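Endonuclease IV (Thermus thermophilus, PDB 3AAM) cleaves phosphodiester bonds at apurinic or apyrimidinic sites in DNA during base excision repair, and also has a 3'-5' exonuclease activity. Local coordinates at residues 138-152 / 165-178. Sequence-based numbering, arbitrary orientation.
With MN (manganese (II) ion), chain B.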
ATOM      1  N   VAL A 138      -7.344   0.349   2.865  1.00  6.36           N
ATOM      2  CA  VAL A 138      -7.135   1.634   3.521  1.00  8.26           C
ATOM      3  C   VAL A 138      -5.945   1.459   4.454  1.00  7.64           C
ATOM      4  O   VAL A 138      -5.857   0.465   5.175  1.00  8.68           O
ATOM      5  CB  VAL A 138      -8.375   2.085   4.334  1.00  9.69           C
ATOM      6  CG1 VAL A 138      -9.525   2.391   3.386  1.00 11.26           C
ATOM      7  CG2 VAL A 138      -8.781   1.010   5.328  1.00 13.52           C
ATOM      8  N   GLU A 139      -5.025   2.417   4.428  1.00  8.04           N
ATOM      9  CA  GLU A 139      -3.831   2.342   5.264  1.00  7.37           C
ATOM     10  C   GLU A 139      -4.025   3.022   6.606  1.00  8.05           C
ATOM     11  O   GLU A 139      -4.815   3.954   6.731  1.00  9.91           O
ATOM     12  CB  GLU A 139      -2.643   3.035   4.580  1.00 11.68           C
ATOM     13  CG  GLU A 139      -2.625   2.974   3.063  1.00 14.70           C
ATOM     14  CD  GLU A 139      -1.509   3.820   2.446  1.00 14.24           C
ATOM     15  OE1 GLU A 139      -1.230   4.932   2.955  1.00 11.51           O
ATOM     16  OE2 GLU A 139      -0.920   3.378   1.437  1.00 12.25           O
ATOM     17  N   ASN A 140      -3.303   2.546   7.614  1.00  9.14           N
ATOM     18  CA  ASN A 140      -3.344   3.202   8.911  1.00  6.55           C
ATOM     19  C   ASN A 140      -2.398   4.382   8.695  1.00  8.75           C
ATOM     20  O   ASN A 140      -1.549   4.349   7.795  1.00  7.10           O
ATOM     21  CB  ASN A 140      -2.816   2.289  10.019  1.00  6.93           C
ATOM     22  CG  ASN A 140      -1.425   1.768   9.731  1.00  7.87           C
ATOM     23  OD1 ASN A 140      -1.220   1.018   8.778  1.00  9.03           O
ATOM     24  ND2 ASN A 140      -0.461   2.157  10.559  1.00  6.91           N
ATOM     25  N   THR A 141      -2.536   5.427   9.504  1.00  7.79           N
ATOM     26  CA  THR A 141      -1.712   6.618   9.342  1.00  8.01           C
ATOM     27  C   THR A 141      -0.947   7.029  10.591  1.00  7.96           C
ATOM     28  O   THR A 141      -1.139   6.469  11.671  1.00  7.53           O
ATOM     29  CB  THR A 141      -2.571   7.812   8.908  1.00  9.21           C
ATOM     30  OG1 THR A 141      -3.478   8.153   9.964  1.00 10.35           O
ATOM     31  CG2 THR A 141      -3.370   7.461   7.666  1.00 11.47           C
ATOM     32  N   ALA A 142      -0.081   8.025  10.426  1.00  9.53           N
ATOM     33  CA  ALA A 142       0.718   8.546  11.523  1.00 11.08           C
ATOM     34  C   ALA A 142      -0.165   9.337  12.487  1.00 13.11           C
ATOM     35  O   ALA A 142       0.216   9.594  13.629  1.00 13.33           O
ATOM     36  CB  ALA A 142       1.829   9.436  10.974  1.00 11.60           C
ATOM     37  N   GLY A 143      -1.346   9.726  12.018  1.00 13.19           N
ATOM     38  CA  GLY A 143      -2.264  10.471  12.859  1.00 15.19           C
ATOM     39  C   GLY A 143      -1.856  11.911  13.099  1.00 17.49           C
ATOM     40  O   GLY A 143      -1.048  12.474  12.362  1.00 16.51           O
ATOM     41  N   GLY A 144      -2.413  12.508  14.146  1.00 19.51           N
ATOM     42  CA  GLY A 144      -2.099  13.890  14.447  1.00 23.35           C
ATOM     43  C   GLY A 144      -3.013  14.772  13.622  1.00 25.45           C
ATOM     44  O   GLY A 144      -3.696  14.282  12.723  1.00 26.47           O
ATOM     45  N   GLY A 145      -3.030  16.068  13.915  1.00 26.64           N
ATOM     46  CA  GLY A 145      -3.893  16.966  13.173  1.00 26.39           C
ATOM     47  C   GLY A 145      -5.284  16.371  13.077  1.00 26.40           C
ATOM     48  O   GLY A 145      -5.898  16.040  14.092  1.00 25.73           O
ATOM     49  N   GLU A 146      -5.781  16.219  11.855  1.00 24.28           N
ATOM     50  CA  GLU A 146      -7.104  15.651  11.649  1.00 23.30           C
ATOM     51  C   GLU A 146      -7.010  14.401  10.782  1.00 21.16           C
ATOM     52  O   GLU A 146      -7.993  13.980  10.170  1.00 19.16           O
ATOM     53  CB  GLU A 146      -8.022  16.687  10.997  1.00 24.18           C
ATOM     54  CG  GLU A 146      -8.026  18.027  11.729  1.00 26.24           C
ATOM     55  CD  GLU A 146      -9.012  19.017  11.143  1.00 27.93           C
ATOM     56  OE1 GLU A 146      -9.053  19.154   9.904  1.00 27.79           O
ATOM     57  OE2 GLU A 146      -9.739  19.669  11.924  1.00 30.17           O
ATOM     58  N   LYS A 147      -5.819  13.811  10.731  1.00 19.30           N
ATOM     59  CA  LYS A 147      -5.609  12.601   9.947  1.00 18.82           C
ATOM     60  C   LYS A 147      -6.443  11.451  10.493  1.00 17.70           C
ATOM     61  O   LYS A 147      -6.517  11.237  11.704  1.00 18.43           O
ATOM     62  CB  LYS A 147      -4.131  12.200   9.944  1.00 20.24           C
ATOM     63  CG  LYS A 147      -3.252  13.043   9.038  1.00 23.30           C
ATOM     64  CD  LYS A 147      -1.863  12.437   8.904  1.00 26.16           C
ATOM     65  CE  LYS A 147      -0.987  13.269   7.984  1.00 28.48           C
ATOM     66  NZ  LYS A 147      -0.841  14.665   8.482  1.00 29.88           N
ATOM     67  N   VAL A 148      -7.067  10.715   9.585  1.00 15.38           N
ATOM     68  CA  VAL A 148      -7.906   9.577   9.936  1.00 13.52           C
ATOM     69  C   VAL A 148      -7.112   8.271   9.888  1.00 13.94           C
ATOM     70  O   VAL A 148      -6.126   8.160   9.160  1.00 14.21           O
ATOM     71  CB  VAL A 148      -9.102   9.471   8.954  1.00 13.84           C
ATOM     72  CG1 VAL A 148      -9.863   8.179   9.180  1.00 12.64           C
ATOM     73  CG2 VAL A 148     -10.026  10.668   9.132  1.00 12.80           C
ATOM     74  N   GLY A 149      -7.531   7.296  10.688  1.00 13.77           N
ATOM     75  CA  GLY A 149      -6.881   5.995  10.683  1.00 13.48           C
ATOM     76  C   GLY A 149      -5.615   5.746  11.484  1.00 12.21           C
ATOM     77  O   GLY A 149      -4.865   4.828  11.152  1.00 11.73           O
ATOM     78  N   ALA A 150      -5.363   6.525  12.529  1.00 10.88           N
ATOM     79  CA  ALA A 150      -4.164   6.306  13.336  1.00 11.40           C
ATOM     80  C   ALA A 150      -4.339   5.061  14.201  1.00 10.25           C
ATOM     81  O   ALA A 150      -3.407   4.276  14.371  1.00 10.05           O
ATOM     82  CB  ALA A 150      -3.890   7.523  14.218  1.00 12.02           C
ATOM     83  N   ARG A 151      -5.540   4.889  14.743  1.00 10.97           N
ATOM     84  CA  ARG A 151      -5.851   3.745  15.596  1.00 10.41           C
ATOM     85  C   ARG A 151      -6.423   2.582  14.794  1.00 10.16           C
ATOM     86  O   ARG A 151      -7.278   2.773  13.932  1.00 10.19           O
ATOM     87  CB  ARG A 151      -6.863   4.157  16.666  1.00 12.40           C
ATOM     88  CG  ARG A 151      -6.321   5.116  17.707  1.00 15.05           C
ATOM     89  CD  ARG A 151      -5.382   4.397  18.661  1.00 16.57           C
ATOM     90  NE  ARG A 151      -6.067   3.323  19.376  1.00 17.86           N
ATOM     91  CZ  ARG A 151      -5.462   2.464  20.189  1.00 18.77           C
ATOM     92  NH1 ARG A 151      -4.154   2.551  20.393  1.00 18.76           N
ATOM     93  NH2 ARG A 151      -6.168   1.523  20.801  1.00 18.75           N
ATOM     94  N   PHE A 152      -5.963   1.370  15.087  1.00  9.59           N
ATOM     95  CA  PHE A 152      -6.465   0.207  14.373  1.00  9.40           C
ATOM     96  C   PHE A 152      -7.973   0.073  14.550  1.00  9.64           C
ATOM     97  O   PHE A 152      -8.667  -0.349  13.627  1.00 10.12           O
ATOM     98  CB  PHE A 152      -5.766  -1.072  14.846  1.00  7.98           C
ATOM     99  CG  PHE A 152      -4.281  -1.087  14.593  1.00  8.07           C
ATOM    100  CD1 PHE A 152      -3.735  -0.382  13.524  1.00  7.73           C
ATOM    101  CD2 PHE A 152      -3.432  -1.837  15.401  1.00  6.92           C
ATOM    102  CE1 PHE A 152      -2.363  -0.425  13.262  1.00  7.33           C
ATOM    103  CE2 PHE A 152      -2.063  -1.888  15.150  1.00  9.15           C
ATOM    104  CZ  PHE A 152      -1.527  -1.182  14.077  1.00  8.04           C
ATOM    105  N   GLN A 165     -10.588  -3.550   2.874  1.00  7.66           N
ATOM    106  CA  GLN A 165      -9.665  -4.277   3.721  1.00  6.94           C
ATOM    107  C   GLN A 165      -8.576  -3.305   4.138  1.00  6.20           C
ATOM    108  O   GLN A 165      -8.642  -2.124   3.801  1.00  7.85           O
ATOM    109  CB  GLN A 165      -9.106  -5.509   3.008  1.00  8.90           C
ATOM    110  CG  GLN A 165     -10.143  -6.628   2.943  1.00 11.51           C
ATOM    111  CD  GLN A 165      -9.589  -7.930   2.417  1.00 12.47           C
ATOM    112  OE1 GLN A 165      -8.561  -8.416   2.891  1.00 14.98           O
ATOM    113  NE2 GLN A 165     -10.276  -8.516   1.437  1.00 15.83           N
ATOM    114  N   VAL A 166      -7.571  -3.792   4.853  1.00  7.29           N
ATOM    115  CA  VAL A 166      -6.534  -2.908   5.367  1.00  7.10           C
ATOM    116  C   VAL A 166      -5.106  -3.177   4.924  1.00  8.21           C
ATOM    117  O   VAL A 166      -4.717  -4.318   4.676  1.00  8.87           O
ATOM    118  CB  VAL A 166      -6.571  -2.931   6.924  1.00  9.40           C
ATOM    119  CG1 VAL A 166      -5.361  -2.207   7.508  1.00  9.91           C
ATOM    120  CG2 VAL A 166      -7.864  -2.303   7.413  1.00 10.08           C
ATOM    121  N   CYS A 167      -4.335  -2.097   4.812  1.00  7.49           N
ATOM    122  CA  CYS A 167      -2.920  -2.186   4.493  1.00  6.75           C
ATOM    123  C   CYS A 167      -2.194  -1.613   5.705  1.00  7.04           C
ATOM    124  O   CYS A 167      -2.397  -0.457   6.071  1.00  9.00           O
ATOM    125  CB  CYS A 167      -2.555  -1.357   3.259  1.00  6.22           C
ATOM    126  SG  CYS A 167      -0.753  -1.227   3.020  1.00  7.73           S
ATOM    127  N   LEU A 168      -1.367  -2.428   6.341  1.00  5.88           N
ATOM    128  CA  LEU A 168      -0.612  -1.968   7.493  1.00  6.30           C
ATOM    129  C   LEU A 168       0.691  -1.321   7.055  1.00  6.36           C
ATOM    130  O   LEU A 168       1.469  -1.930   6.319  1.00  6.57           O
ATOM    131  CB  LEU A 168      -0.276  -3.140   8.413  1.00  6.96           C
ATOM    132  CG  LEU A 168       0.824  -2.852   9.441  1.00  8.97           C
ATOM    133  CD1 LEU A 168       0.317  -1.847  10.476  1.00  8.13           C
ATOM    134  CD2 LEU A 168       1.260  -4.149  10.104  1.00 10.75           C
ATOM    135  N   ASP A 169       0.916  -0.084   7.485  1.00  6.72           N
ATOM    136  CA  ASP A 169       2.171   0.591   7.188  1.00  5.86           C
ATOM    137  C   ASP A 169       2.877   0.694   8.536  1.00  7.00           C
ATOM    138  O   ASP A 169       2.394   1.349   9.463  1.00  6.84           O
ATOM    139  CB  ASP A 169       1.951   1.984   6.592  1.00  6.24           C
ATOM    140  CG  ASP A 169       3.259   2.657   6.205  1.00  7.03           C
ATOM    141  OD1 ASP A 169       4.146   2.782   7.082  1.00  6.44           O
ATOM    142  OD2 ASP A 169       3.409   3.056   5.029  1.00  8.81           O
ATOM    143  N   THR A 170       4.011   0.015   8.651  1.00  5.09           N
ATOM    144  CA  THR A 170       4.777   0.002   9.890  1.00  6.41           C
ATOM    145  C   THR A 170       5.359   1.359  10.289  1.00  6.52           C
ATOM    146  O   THR A 170       5.518   1.642  11.479  1.00  7.10           O
ATOM    147  CB  THR A 170       5.905  -1.021   9.790  1.00  5.69           C
ATOM    148  OG1 THR A 170       6.553  -0.875   8.521  1.00  5.59           O
ATOM    149  CG2 THR A 170       5.349  -2.436   9.909  1.00  7.07           C
ATOM    150  N   CYS A 171       5.690   2.189   9.307  1.00  5.64           N
ATOM    151  CA  CYS A 171       6.234   3.515   9.596  1.00  6.05           C
ATOM    152  C   CYS A 171       5.118   4.348  10.201  1.00  5.98           C
ATOM    153  O   CYS A 171       5.300   5.005  11.229  1.00  6.99           O
ATOM    154  CB  CYS A 171       6.740   4.186   8.315  1.00  7.55           C
ATOM    155  SG  CYS A 171       7.311   5.898   8.537  1.00  9.67           S
ATOM    156  N   HIS A 172       3.954   4.319   9.560  1.00  7.36           N
ATOM    157  CA  HIS A 172       2.804   5.071  10.049  1.00  6.90           C
ATOM    158  C   HIS A 172       2.433   4.633  11.461  1.00  7.48           C
ATOM    159  O   HIS A 172       2.166   5.467  12.329  1.00  8.51           O
ATOM    160  CB  HIS A 172       1.600   4.861   9.134  1.00  6.16           C
ATOM    161  CG  HIS A 172       1.783   5.409   7.753  1.00  6.62           C
ATOM    162  ND1 HIS A 172       0.819   5.292   6.777  1.00  8.24           N
ATOM    163  CD2 HIS A 172       2.819   6.069   7.182  1.00  8.45           C
ATOM    164  CE1 HIS A 172       1.253   5.854   5.663  1.00  8.74           C
ATOM    165  NE2 HIS A 172       2.463   6.332   5.882  1.00  8.27           N
ATOM    166  N   ALA A 173       2.418   3.322  11.681  1.00  8.19           N
ATOM    167  CA  ALA A 173       2.071   2.770  12.987  1.00  6.54           C
ATOM    168  C   ALA A 173       3.038   3.260  14.057  1.00  8.22           C
ATOM    169  O   ALA A 173       2.622   3.681  15.136  1.00  7.08           O
ATOM    170  CB  ALA A 173       2.075   1.242  12.933  1.00  8.06           C
ATOM    171  N   TYR A 174       4.327   3.211  13.746  1.00  7.31           N
ATOM    172  CA  TYR A 174       5.352   3.646  14.688  1.00  7.23           C
ATOM    173  C   TYR A 174       5.151   5.123  15.010  1.00  8.66           C
ATOM    174  O   TYR A 174       5.164   5.523  16.175  1.00  8.87           O
ATOM    175  CB  TYR A 174       6.739   3.418  14.083  1.00  7.62           C
ATOM    176  CG  TYR A 174       7.878   3.548  15.069  1.00  8.68           C
ATOM    177  CD1 TYR A 174       7.974   2.693  16.163  1.00  8.78           C
ATOM    178  CD2 TYR A 174       8.862   4.518  14.901  1.00  8.88           C
ATOM    179  CE1 TYR A 174       9.023   2.800  17.070  1.00 10.64           C
ATOM    180  CE2 TYR A 174       9.918   4.634  15.803  1.00 10.70           C
ATOM    181  CZ  TYR A 174       9.989   3.771  16.885  1.00 11.21           C
ATOM    182  OH  TYR A 174      11.026   3.877  17.783  1.00 14.92           O
ATOM    183  N   ALA A 175       4.955   5.931  13.971  1.00  8.51           N
ATOM    184  CA  ALA A 175       4.759   7.364  14.154  1.00  9.00           C
ATOM    185  C   ALA A 175       3.510   7.666  14.968  1.00  9.40           C
ATOM    186  O   ALA A 175       3.445   8.679  15.658  1.00  9.88           O
ATOM    187  CB  ALA A 175       4.681   8.062  12.801  1.00  9.50           C
ATOM    188  N   ALA A 176       2.523   6.781  14.894  1.00  7.74           N
ATOM    189  CA  ALA A 176       1.274   6.972  15.619  1.00  9.71           C
ATOM    190  C   ALA A 176       1.359   6.563  17.085  1.00 10.37           C
ATOM    191  O   ALA A 176       0.515   6.965  17.890  1.00 14.45           O
ATOM    192  CB  ALA A 176       0.157   6.202  14.932  1.00  8.85           C
ATOM    193  N   GLY A 177       2.362   5.761  17.433  1.00  9.02           N
ATOM    194  CA  GLY A 177       2.500   5.332  18.815  1.00 10.46           C
ATOM    195  C   GLY A 177       2.597   3.831  19.030  1.00 11.37           C
ATOM    196  O   GLY A 177       2.754   3.375  20.163  1.00 13.39           O
ATOM    197  N   TYR A 178       2.488   3.053  17.958  1.00  9.77           N
ATOM    198  CA  TYR A 178       2.598   1.600  18.070  1.00  9.29           C
ATOM    199  C   TYR A 178       4.082   1.256  18.033  1.00 10.59           C
ATOM    200  O   TYR A 178       4.753   1.498  17.030  1.00 11.12           O
ATOM    201  CB  TYR A 178       1.869   0.922  16.912  1.00  8.15           C
ATOM    202  CG  TYR A 178       0.358   1.020  16.990  1.00  6.93           C
ATOM    203  CD1 TYR A 178      -0.364   0.233  17.888  1.00  8.27           C
ATOM    204  CD2 TYR A 178      -0.349   1.873  16.146  1.00  8.08           C
ATOM    205  CE1 TYR A 178      -1.760   0.289  17.938  1.00  8.88           C
ATOM    206  CE2 TYR A 178      -1.743   1.940  16.191  1.00  8.80           C
ATOM    207  CZ  TYR A 178      -2.440   1.143  17.084  1.00  7.84           C
ATOM    208  OH  TYR A 178      -3.817   1.182  17.111  1.00  9.25           O
TER
HETATM  209 MN    MN B 271       3.819   7.440   4.476  1.00 13.30          MN
HETATM  210  O   HOH W   1       4.786   9.225   2.999  1.00 18.81           O
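Asn-140, where strand 135-139 gives way to its loop, and His-172, in the first turn of helix 170-176, illustrate how a TIM barrel readies a metal ligand at the C-terminal ends of its parallel strands. The backbone O of Asn-140 lies in the imidazole plane and accepts from His-172 ND1 at 2.7 Å, which leaves NE2 to bind the manganese at 2.2 Å, together with Asp-217 and His-219. Over one face of the His-172 ring lies Asp-169 CG, 3.4 Å above the plane and over its centre; the same carboxylate caps the helix through OD1, which accepts from the backbone N of His-172. With CG between the backbone N and the carbonyl carbon (chi1 55°), the Asn-140 amide reaches across to the last residue of strand 165-169 and grips the Asp-169 backbone twice. Its OD1 takes the Asp-169 N-H on a lone pair, at 2.7 Å and 169°, while ND2 gives a longer bond to Asp-169 O, an oxygen shared with Ala-173 N. Farther along, the Phe-152 and Tyr-178 rings meet face to face in an offset stack, planes 8° apart and centroids separated by 4.0 Å. Tyr-178 OH overhangs the Phe-152 ring near CG and receives the Phe-152 N-H at 3.0 Å, almost straight. A leucine in place of Tyr-178 would probably leave that first-turn N-H of helix 152-159 without its acceptor and the Phe-152 face without its flat partner. Held through ND1 by a backbone carbonyl and through NE2 by the manganese, the imidazole has its rotation set from both sides, and the ND1 bond probably makes NE2 a better electron donor to the metal.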